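PDB 4KCT: pyruvate kinase 1 from Trypanosoma brucei brucei, which catalyses the transfer of phosphate from phosphoenolpyruvate to ADP, giving pyruvate and ATP, and also has an intrinsic decarboxylase activity toward oxaloacetate. Local coordinates for residues A[40-45]-A[70-75]; A[422-427]-A[441-446]. All blocks are in the same frame, centred on the assembly; numbering follows the deposited sequence.

How the contacts relate
Both segments of contact 1 precede those of contact 2 in the sequence. Contact 1 joins helices 35-44 and 58-75, two outer helices of the parallel eight-stranded (beta/alpha)8 barrel; strand 46-52, between them in sequence, belongs to the barrel wall. Contact 2 lies in the alpha/beta domain, where strands 419-423 and 438-442 run side by side at one border of a five-stranded mixed sheet. They share no helix or strand; the centres of contact 1 and contact 2 are about 20 Å apart, and the nearest atoms of contact 1 and contact 2 about 10 Å apart. Contact 1 thus belongs to the shell of the domain that binds pyruvate and magnesium, contact 2 to the domain that holds the fructose bisphosphate.

Contact 1 (A[40-45]-A[70-75]); sequences NLMKSG and AAAAEL
Helix segments 40-44 and 70-75 cross at -56° with their axes 10.3 Å apart at closest approach, and Met-42 and Ala-72 form the nearest CA pair. Met-42 reaches across with a chain extended beyond CG (chi3 -170°), laying its thioether against the neighbouring helix. Its methyl CE meets Ala-71 CB at 3.8 Å and Ala-72 CB at 4.1 Å, while SD rests 3.7 Å from the backbone N of Ala-72. With only methyls at Ala-71 and Ala-72, the sulfur lies close to the helix backbone. One turn on, Leu-75 leans toward the first helix: its CD1 packs on Met-42 CB at 3.9 Å, and CD2 lies 3.9 Å from Lys-43 CE. The lysine chain crosses the leucine at about a right angle and contributes methylenes to this more exposed margin. Within helix 35-44, Asn-40 O accepts from Ser-44 N and, at 2.7 Å, from Ser-44 OG, on opposite faces of the carbonyl plane; OG also bonds Gln-345 NE2. The helix closes in a Schellman motif, with Gly-45 just past its end at positive phi (133°), which suits a residue without a CB; its two N-H bonds back are weak. Met-42 also touches Leu-77 and Ile-79 in the loop after helix 58-75, whereas Leu-41 and Ser-44 pack on Val-344. Helix 35-44 is held between helices 58-75 and 340-356 in the outer layer of the barrel, just before strand 46-52.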
loop_
_atom_site.group_PDB
_atom_site.type_symbol
_atom_site.label_atom_id
_atom_site.label_comp_id
_atom_site.label_asym_id
_atom_site.label_seq_id
_atom_site.Cartn_x
_atom_site.Cartn_y
_atom_site.Cartn_z
ATOM N N ASN A 40 29.473 -23.326 29.493
ATOM C CA ASN A 40 29.391 -21.886 29.533
ATOM C C ASN A 40 28.923 -21.277 28.209
ATOM O O ASN A 40 28.194 -20.280 28.199
ATOM C CB ASN A 40 30.720 -21.286 29.963
ATOM C CG ASN A 40 30.998 -21.500 31.441
ATOM O OD1 ASN A 40 30.082 -21.655 32.224
ATOM N ND2 ASN A 40 32.263 -21.529 31.809
ATOM N N LEU A 41 29.428 -21.800 27.099
ATOM C CA LEU A 41 28.973 -21.346 25.788
ATOM C C LEU A 41 27.465 -21.545 25.640
ATOM O O LEU A 41 26.771 -20.694 25.087
ATOM C CB LEU A 41 29.690 -22.099 24.679
ATOM C CG LEU A 41 30.920 -21.506 23.990
ATOM C CD1 LEU A 41 31.093 -22.098 22.584
ATOM C CD2 LEU A 41 30.897 -19.981 23.930
ATOM N N MET A 42 26.979 -22.715 26.040
ATOM C CA MET A 42 25.553 -23.017 25.961
ATOM C C MET A 42 24.745 -22.069 26.854
ATOM O O MET A 42 23.747 -21.487 26.418
ATOM C CB MET A 42 25.305 -24.464 26.371
ATOM C CG MET A 42 25.783 -25.447 25.317
ATOM S SD MET A 42 25.867 -27.134 25.940
ATOM C CE MET A 42 26.733 -27.910 24.560
ATOM N N LYS A 43 25.205 -21.862 28.080
ATOM C CA LYS A 43 24.522 -20.915 28.964
ATOM C C LYS A 43 24.548 -19.530 28.382
ATOM O O LYS A 43 23.625 -18.768 28.560
ATOM C CB LYS A 43 25.162 -20.902 30.349
ATOM C CG LYS A 43 24.867 -22.154 31.147
ATOM C CD LYS A 43 25.830 -22.243 32.325
ATOM C CE LYS A 43 25.351 -23.229 33.356
ATOM N NZ LYS A 43 26.218 -23.120 34.564
ATOM N N SER A 44 25.605 -19.207 27.656
ATOM C CA SER A 44 25.733 -17.868 27.078
ATOM C C SER A 44 24.818 -17.658 25.864
ATOM O O SER A 44 24.519 -16.501 25.493
ATOM C CB SER A 44 27.188 -17.582 26.692
ATOM O OG SER A 44 28.025 -17.561 27.839
ATOM N N GLY A 45 24.434 -18.755 25.208
ATOM C CA GLY A 45 23.481 -18.685 24.088
ATOM C C GLY A 45 23.829 -19.446 22.815
ATOM O O GLY A 45 23.123 -19.330 21.796
ATOM N N ALA A 70 28.141 -34.347 26.142
ATOM C CA ALA A 70 28.233 -34.382 27.615
ATOM C C ALA A 70 27.788 -33.046 28.254
ATOM O O ALA A 70 27.056 -33.034 29.235
ATOM C CB ALA A 70 29.641 -34.726 28.042
ATOM N N ALA A 71 28.225 -31.932 27.681
ATOM C CA ALA A 71 27.824 -30.622 28.175
ATOM C C ALA A 71 26.301 -30.428 28.022
ATOM O O ALA A 71 25.614 -29.982 28.959
ATOM C CB ALA A 71 28.587 -29.517 27.436
ATOM N N ALA A 72 25.772 -30.765 26.848
ATOM C CA ALA A 72 24.347 -30.594 26.613
ATOM C C ALA A 72 23.505 -31.480 27.560
ATOM O O ALA A 72 22.456 -31.044 28.064
ATOM C CB ALA A 72 24.004 -30.878 25.159
ATOM N N ALA A 73 23.957 -32.722 27.783
ATOM C CA ALA A 73 23.222 -33.658 28.638
ATOM C C ALA A 73 23.224 -33.165 30.076
ATOM O O ALA A 73 22.180 -33.128 30.732
ATOM C CB ALA A 73 23.829 -35.060 28.556
ATOM N N GLU A 74 24.358 -32.637 30.510
ATOM C CA GLU A 74 24.449 -32.032 31.836
ATOM C C GLU A 74 23.443 -30.894 32.040
ATOM O O GLU A 74 22.877 -30.752 33.107
ATOM C CB GLU A 74 25.864 -31.531 32.092
ATOM C CG GLU A 74 26.470 -32.041 33.372
ATOM C CD GLU A 74 27.881 -31.541 33.578
ATOM O OE1 GLU A 74 28.049 -30.512 34.261
ATOM O OE2 GLU A 74 28.810 -32.112 32.967
ATOM N N LEU A 75 23.214 -30.090 31.004
ATOM C CA LEU A 75 22.302 -28.948 31.122
ATOM C C LEU A 75 20.872 -29.258 30.651
ATOM O O LEU A 75 20.015 -28.382 30.654
ATOM C CB LEU A 75 22.847 -27.750 30.339
ATOM C CG LEU A 75 24.186 -27.184 30.793
ATOM C CD1 LEU A 75 24.630 -26.047 29.869
ATOM C CD2 LEU A 75 24.085 -26.710 32.231
#

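Contact 2 (A[422-427]-A[441-446]); sequences VTTRLQ and VFYDAA
Strand ends 422-423 and 441-442 run parallel, pairing Val-422 with Val-441 and Thr-423 with Phe-442, and each segment then turns into a short helix. Thr-423 binds the other segment through its backbone N and O: N donates to Val-441 O at 3.0 Å, and O accepts from Tyr-443 N at 2.7 Å in a nearly straight bond (177°). On the Phe-442 face of the sheet, Leu-426 lays CD2 over the ring, 3.8 Å from its centroid and 17° off the normal, a CH-pi contact. The ring's CE1 edge meets Thr-424 O at 3.3 Å, and Arg-425 N also lies at the edge in the ring plane. A chi1 of -176° swings Thr-423 OG1 to the side of its carbonyl carbon, where Arg-425 N donates to it and closes an ST turn; the same oxygen bonds Ser-401 O. On the face of Val-422 and Val-441, Val-422 CG1 packs on Tyr-443 CB at 3.8 Å; past the strand ends, Thr-424 CG2 touches the tyrosine ring edge at CD2, 4.0 Å away. A water bridges the turns, donating to Thr-424 O and Tyr-443 O and accepting from Ala-445 N. The side chain of Thr-424 is about 6 Å from the bound fructose bisphosphate. Strand 419-423, helix 426-431 and strand 438-442 form a beta-alpha-beta unit, with Cys-429 against Phe-442 and helix 455-467 packed on Val-422, Val-441 and Tyr-443.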
loop_
_atom_site.group_PDB
_atom_site.type_symbol
_atom_site.label_atom_id
_atom_site.label_comp_id
_atom_site.label_asym_id
_atom_site.label_seq_id
_atom_site.Cartn_x
_atom_site.Cartn_y
_atom_site.Cartn_z
ATOM N N VAL A 422 6.754 -29.556 19.877
ATOM C CA VAL A 422 6.830 -30.882 20.485
ATOM C C VAL A 422 7.101 -31.916 19.407
ATOM O O VAL A 422 6.338 -32.030 18.415
ATOM C CB VAL A 422 5.547 -31.246 21.254
ATOM C CG1 VAL A 422 5.692 -32.638 21.881
ATOM C CG2 VAL A 422 5.284 -30.210 22.350
ATOM N N THR A 423 8.236 -32.591 19.534
ATOM C CA THR A 423 8.679 -33.503 18.519
ATOM C C THR A 423 8.914 -34.893 19.100
ATOM O O THR A 423 9.215 -35.043 20.281
ATOM C CB THR A 423 9.972 -32.984 17.815
ATOM O OG1 THR A 423 10.322 -33.871 16.754
ATOM C CG2 THR A 423 11.131 -32.894 18.801
ATOM N N THR A 424 8.839 -35.905 18.252
ATOM C CA THR A 424 9.119 -37.279 18.678
ATOM C C THR A 424 10.538 -37.726 18.302
ATOM O O THR A 424 10.889 -38.896 18.485
ATOM C CB THR A 424 8.127 -38.247 18.014
ATOM O OG1 THR A 424 8.129 -38.005 16.605
ATOM C CG2 THR A 424 6.717 -38.003 18.547
ATOM N N ARG A 425 11.345 -36.813 17.762
ATOM C CA ARG A 425 12.721 -37.135 17.384
ATOM C C ARG A 425 13.736 -36.186 17.999
ATOM O O ARG A 425 13.678 -34.977 17.787
ATOM C CB ARG A 425 12.886 -37.127 15.870
ATOM C CG ARG A 425 12.096 -38.202 15.159
ATOM C CD ARG A 425 12.306 -38.127 13.658
ATOM N NE ARG A 425 11.099 -38.557 12.967
ATOM C CZ ARG A 425 10.850 -38.352 11.677
ATOM N NH1 ARG A 425 11.769 -37.799 10.884
ATOM N NH2 ARG A 425 9.687 -38.728 11.175
ATOM N N LEU A 426 14.714 -36.744 18.711
ATOM C CA LEU A 426 15.789 -35.923 19.265
ATOM C C LEU A 426 16.577 -35.187 18.186
ATOM O O LEU A 426 16.991 -34.048 18.376
ATOM C CB LEU A 426 16.736 -36.775 20.116
ATOM C CG LEU A 426 16.120 -37.271 21.439
ATOM C CD1 LEU A 426 16.964 -38.407 22.033
ATOM C CD2 LEU A 426 16.013 -36.107 22.418
ATOM N N GLN A 427 16.783 -35.824 17.043
ATOM C CA GLN A 427 17.505 -35.132 15.997
ATOM C C GLN A 427 16.715 -33.919 15.490
ATOM O O GLN A 427 17.306 -32.923 15.069
ATOM C CB GLN A 427 17.831 -36.046 14.839
ATOM C CG GLN A 427 18.601 -35.316 13.747
ATOM C CD GLN A 427 19.492 -36.241 12.939
ATOM O OE1 GLN A 427 19.016 -36.974 12.098
ATOM N NE2 GLN A 427 20.802 -36.162 13.166
ATOM N N VAL A 441 10.759 -29.449 22.502
ATOM C CA VAL A 441 10.582 -30.351 23.629
ATOM C C VAL A 441 10.405 -31.745 23.076
ATOM O O VAL A 441 9.627 -31.951 22.145
ATOM C CB VAL A 441 9.306 -30.017 24.445
ATOM C CG1 VAL A 441 9.333 -30.762 25.772
ATOM C CG2 VAL A 441 9.216 -28.537 24.689
ATOM N N PHE A 442 11.098 -32.709 23.662
ATOM C CA PHE A 442 11.051 -34.068 23.162
ATOM C C PHE A 442 9.910 -34.861 23.811
ATOM O O PHE A 442 9.802 -34.918 25.039
ATOM C CB PHE A 442 12.384 -34.750 23.431
ATOM C CG PHE A 442 12.422 -36.197 23.025
ATOM C CD1 PHE A 442 12.193 -36.567 21.707
ATOM C CD2 PHE A 442 12.717 -37.187 23.964
ATOM C CE1 PHE A 442 12.295 -37.906 21.320
ATOM C CE2 PHE A 442 12.824 -38.511 23.590
ATOM C CZ PHE A 442 12.592 -38.878 22.270
ATOM N N TYR A 443 9.080 -35.487 22.984
ATOM C CA TYR A 443 8.079 -36.453 23.456
ATOM C C TYR A 443 8.557 -37.857 23.152
ATOM O O TYR A 443 8.725 -38.222 21.988
ATOM C CB TYR A 443 6.720 -36.228 22.767
ATOM C CG TYR A 443 5.645 -37.278 23.161
ATOM C CD1 TYR A 443 4.978 -37.197 24.392
ATOM C CD2 TYR A 443 5.306 -38.320 22.302
ATOM C CE1 TYR A 443 4.043 -38.160 24.782
ATOM C CE2 TYR A 443 4.358 -39.292 22.682
ATOM C CZ TYR A 443 3.709 -39.172 23.917
ATOM O OH TYR A 443 2.757 -40.087 24.306
ATOM N N ASP A 444 8.759 -38.648 24.203
ATOM C CA ASP A 444 9.256 -40.011 24.051
ATOM C C ASP A 444 8.119 -41.021 23.840
ATOM O O ASP A 444 7.541 -41.521 24.801
ATOM C CB ASP A 444 10.071 -40.396 25.278
ATOM C CG ASP A 444 10.877 -41.671 25.067
ATOM O OD1 ASP A 444 10.480 -42.503 24.222
ATOM O OD2 ASP A 444 11.925 -41.811 25.716
ATOM N N ALA A 445 7.818 -41.330 22.582
ATOM C CA ALA A 445 6.617 -42.105 22.264
ATOM C C ALA A 445 6.787 -43.576 22.653
ATOM O O ALA A 445 5.827 -44.229 23.064
ATOM C CB ALA A 445 6.268 -41.979 20.790
ATOM N N ALA A 446 8.027 -44.062 22.622
ATOM C CA ALA A 446 8.325 -45.406 23.122
ATOM C C ALA A 446 8.039 -45.524 24.624
ATOM O O ALA A 446 7.556 -46.548 25.085
ATOM C CB ALA A 446 9.763 -45.796 22.810
HETATM O O HOH W 1 9.405 -40.565 20.288
#